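Local coordinates for protein proteasome chaperone 4 (Saccharomyces cerevisiae, PDB 2Z5B) that pairs with IRC25 as a heterodimeric chaperone that helps assemble the 20S proteasome by facilitating formation of its alpha ring, at residues D94-M99 and E125-L130. Residues are numbered along the deposited sequence; the frame is centred on the assembly and turned at random.
Sequences DRIRDM and EDPSML
Arg95 lays the flat of its guanidinium over the ring of Pro127, with Pro127 CB under the centre of the group, 3.6 Å from its plane. The arm reaches out from the helix and bends at chi3 (-70°), which carries the guanidinium across the proline; NH2 ends 3.8 Å from Pro127 CG, while Arg95 CD lies beside the Pro127 carbonyl.

The apolar part of the contact sits deeper. Leu130 CD2 is its hub, packing 3.8 Å from Met99 CB and, on the preceding turn of the helix, 4.0 Å from Ile96 CA. Ile96 CD1 reaches Pro127 CG at 4.2 Å and lies near Glu125 OE1 at the start of 125-130. Trp119 of strand 115-121 touches Ile96, Met99 and Leu130 alike, so the cluster rests on the sheet, and helix 134-149 adds His134, Ile137 and Leu138 against Met99.

The polar groups find their partners within their own segment or elsewhere in the fold, not across the contact. Asp126, ahead of the turn that leads into helix 128-132, makes a capping bond, OD1 accepting from Ser128 N at 3.1 Å, and its OD2 bonds to Ser128 OG, both oxygens met from above the carboxylate plane. Arg95 NH1 comes within 4.1 Å of that same OD1, but OD1 lies well out of the guanidinium plane, so no N-H points at it and this is a proximity of charges only; the salt bridge of Arg95 goes to Asp93. Glu125 OE1 hydrogen-bonds Ser121 OG and OE2 hydrogen-bonds Trp119 NE1.

No hydrogen bond crosses between the segments. The start of helix 94-111 is therefore fitted to the turn into helix 128-132 by van der Waals packing, apolar side chains inside and a guanidinium face over proline outside, with a probably modest electrostatic pull between Arg95 and the capping carboxylate on the more exposed side.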
ATOM      1  N   ASP A  94      -7.001 -17.398  -9.778  1.00 35.17           N
ATOM      2  CA  ASP A  94      -8.277 -16.732 -10.129  1.00 35.35           C
ATOM      3  C   ASP A  94      -9.180 -16.476  -8.925  1.00 34.59           C
ATOM      4  O   ASP A  94      -9.911 -15.493  -8.904  1.00 34.21           O
ATOM      5  CB  ASP A  94      -9.105 -17.569 -11.125  1.00 35.99           C
ATOM      6  CG  ASP A  94      -8.404 -17.810 -12.452  1.00 39.06           C
ATOM      7  OD1 ASP A  94      -7.312 -17.250 -12.707  1.00 41.32           O
ATOM      8  OD2 ASP A  94      -8.974 -18.581 -13.264  1.00 41.65           O
ATOM      9  N   ARG A  95      -9.164 -17.393  -7.953  1.00 34.35           N
ATOM     10  CA  ARG A  95     -10.029 -17.313  -6.764  1.00 33.96           C
ATOM     11  C   ARG A  95      -9.687 -16.086  -5.909  1.00 33.28           C
ATOM     12  O   ARG A  95     -10.578 -15.411  -5.389  1.00 32.77           O
ATOM     13  CB  ARG A  95      -9.891 -18.581  -5.909  1.00 34.76           C
ATOM     14  CG  ARG A  95     -10.310 -19.890  -6.621  1.00 35.53           C
ATOM     15  CD  ARG A  95      -9.931 -21.118  -5.792  1.00 34.79           C
ATOM     16  NE  ARG A  95      -8.483 -21.305  -5.756  1.00 37.94           N
ATOM     17  CZ  ARG A  95      -7.852 -22.303  -5.138  1.00 41.13           C
ATOM     18  NH1 ARG A  95      -8.530 -23.238  -4.485  1.00 40.09           N
ATOM     19  NH2 ARG A  95      -6.529 -22.357  -5.173  1.00 42.22           N
ATOM     20  N   ILE A  96      -8.392 -15.823  -5.766  1.00 32.29           N
ATOM     21  CA  ILE A  96      -7.907 -14.606  -5.097  1.00 31.73           C
ATOM     22  C   ILE A  96      -8.133 -13.370  -5.975  1.00 31.27           C
ATOM     23  O   ILE A  96      -8.701 -12.395  -5.500  1.00 30.22           O
ATOM     24  CB  ILE A  96      -6.423 -14.738  -4.680  1.00 32.10           C
ATOM     25  CG1 ILE A  96      -6.272 -15.895  -3.679  1.00 31.46           C
ATOM     26  CG2 ILE A  96      -5.910 -13.416  -4.074  1.00 32.47           C
ATOM     27  CD1 ILE A  96      -4.847 -16.356  -3.448  1.00 33.25           C
ATOM     28  N   ARG A  97      -7.714 -13.425  -7.250  1.00 31.27           N
ATOM     29  CA  ARG A  97      -7.897 -12.293  -8.186  1.00 32.26           C
ATOM     30  C   ARG A  97      -9.337 -11.814  -8.320  1.00 31.82           C
ATOM     31  O   ARG A  97      -9.601 -10.587  -8.312  1.00 31.51           O
ATOM     32  CB  ARG A  97      -7.342 -12.609  -9.587  1.00 32.51           C
ATOM     33  CG  ARG A  97      -6.921 -11.359 -10.384  1.00 32.97           C
ATOM     34  CD  ARG A  97      -6.575 -11.673 -11.844  1.00 33.80           C
ATOM     35  NE  ARG A  97      -5.676 -12.826 -11.933  1.00 36.32           N
ATOM     36  CZ  ARG A  97      -6.039 -14.045 -12.318  1.00 38.46           C
ATOM     37  NH1 ARG A  97      -7.298 -14.308 -12.672  1.00 38.55           N
ATOM     38  NH2 ARG A  97      -5.133 -15.006 -12.332  1.00 38.86           N
ATOM     39  N   ASP A  98     -10.263 -12.768  -8.473  1.00 31.84           N
ATOM     40  CA  ASP A  98     -11.708 -12.461  -8.530  1.00 31.66           C
ATOM     41  C   ASP A  98     -12.126 -11.628  -7.334  1.00 30.34           C
ATOM     42  O   ASP A  98     -12.799 -10.610  -7.479  1.00 29.47           O
ATOM     43  CB  ASP A  98     -12.571 -13.738  -8.584  1.00 31.15           C
ATOM     44  CG  ASP A  98     -12.561 -14.399  -9.958  1.00 35.88           C
ATOM     45  OD1 ASP A  98     -11.911 -13.855 -10.896  1.00 36.09           O
ATOM     46  OD2 ASP A  98     -13.186 -15.480 -10.085  1.00 37.45           O
ATOM     47  N   MET A  99     -11.725 -12.069  -6.143  1.00 29.96           N
ATOM     48  CA  MET A  99     -12.132 -11.392  -4.917  1.00 29.61           C
ATOM     49  C   MET A  99     -11.616  -9.955  -4.851  1.00 29.67           C
ATOM     50  O   MET A  99     -12.386  -9.042  -4.542  1.00 29.59           O
ATOM     51  CB  MET A  99     -11.660 -12.162  -3.682  1.00 29.57           C
ATOM     52  CG  MET A  99     -11.920 -11.429  -2.376  1.00 30.82           C
ATOM     53  SD  MET A  99     -13.675 -11.071  -2.134  1.00 35.80           S
ATOM     54  CE  MET A  99     -14.152 -12.714  -1.654  1.00 32.76           C
ATOM     55  N   GLU A 125      -4.496 -20.535   4.497  1.00 32.83           N
ATOM     56  CA  GLU A 125      -5.609 -20.298   3.588  1.00 31.85           C
ATOM     57  C   GLU A 125      -5.812 -21.362   2.523  1.00 31.07           C
ATOM     58  O   GLU A 125      -4.890 -21.727   1.790  1.00 30.48           O
ATOM     59  CB  GLU A 125      -5.413 -18.957   2.893  1.00 31.33           C
ATOM     60  CG  GLU A 125      -6.569 -18.531   2.055  1.00 30.86           C
ATOM     61  CD  GLU A 125      -6.278 -17.207   1.437  1.00 30.57           C
ATOM     62  OE1 GLU A 125      -5.534 -17.180   0.434  1.00 27.72           O
ATOM     63  OE2 GLU A 125      -6.746 -16.198   2.000  1.00 30.32           O
ATOM     64  N   ASP A 126      -7.054 -21.819   2.431  1.00 30.55           N
ATOM     65  CA  ASP A 126      -7.541 -22.543   1.275  1.00 31.08           C
ATOM     66  C   ASP A 126      -8.410 -21.538   0.483  1.00 31.10           C
ATOM     67  O   ASP A 126      -9.515 -21.216   0.911  1.00 32.01           O
ATOM     68  CB  ASP A 126      -8.370 -23.744   1.757  1.00 29.99           C
ATOM     69  CG  ASP A 126      -9.095 -24.461   0.640  1.00 30.14           C
ATOM     70  OD1 ASP A 126      -8.843 -24.167  -0.551  1.00 29.52           O
ATOM     71  OD2 ASP A 126      -9.942 -25.328   0.973  1.00 30.62           O
ATOM     72  N   PRO A 127      -7.918 -21.026  -0.660  1.00 31.87           N
ATOM     73  CA  PRO A 127      -8.742 -20.044  -1.387  1.00 32.49           C
ATOM     74  C   PRO A 127     -10.138 -20.508  -1.879  1.00 33.71           C
ATOM     75  O   PRO A 127     -10.932 -19.663  -2.295  1.00 32.90           O
ATOM     76  CB  PRO A 127      -7.858 -19.633  -2.569  1.00 32.55           C
ATOM     77  CG  PRO A 127      -6.475 -19.973  -2.160  1.00 32.22           C
ATOM     78  CD  PRO A 127      -6.632 -21.250  -1.336  1.00 31.70           C
ATOM     79  N   SER A 128     -10.448 -21.807  -1.824  1.00 34.99           N
ATOM     80  CA  SER A 128     -11.845 -22.253  -2.042  1.00 37.06           C
ATOM     81  C   SER A 128     -12.842 -21.586  -1.092  1.00 38.01           C
ATOM     82  O   SER A 128     -14.028 -21.442  -1.433  1.00 38.51           O
ATOM     83  CB  SER A 128     -11.989 -23.785  -1.981  1.00 37.15           C
ATOM     84  OG  SER A 128     -12.202 -24.236  -0.642  1.00 40.83           O
ATOM     85  N   MET A 129     -12.364 -21.198   0.093  1.00 39.29           N
ATOM     86  CA  MET A 129     -13.136 -20.417   1.068  1.00 41.26           C
ATOM     87  C   MET A 129     -13.594 -19.058   0.514  1.00 39.93           C
ATOM     88  O   MET A 129     -14.652 -18.564   0.876  1.00 39.89           O
ATOM     89  CB  MET A 129     -12.301 -20.176   2.329  1.00 41.40           C
ATOM     90  CG  MET A 129     -12.717 -20.936   3.583  1.00 43.56           C
ATOM     91  SD  MET A 129     -12.266 -20.017   5.101  1.00 46.45           S
ATOM     92  CE  MET A 129     -11.572 -21.375   6.048  1.00 45.84           C
ATOM     93  N   LEU A 130     -12.781 -18.450  -0.347  1.00 39.74           N
ATOM     94  CA  LEU A 130     -13.137 -17.164  -0.970  1.00 39.20           C
ATOM     95  C   LEU A 130     -14.293 -17.365  -1.946  1.00 39.64           C
ATOM     96  O   LEU A 130     -15.193 -16.534  -2.030  1.00 39.31           O
ATOM     97  CB  LEU A 130     -11.930 -16.548  -1.695  1.00 39.04           C
ATOM     98  CG  LEU A 130     -10.855 -15.844  -0.837  1.00 39.24           C
ATOM     99  CD1 LEU A 130      -9.990 -16.847  -0.092  1.00 37.67           C
ATOM    100  CD2 LEU A 130      -9.972 -14.966  -1.700  1.00 38.93           C
TER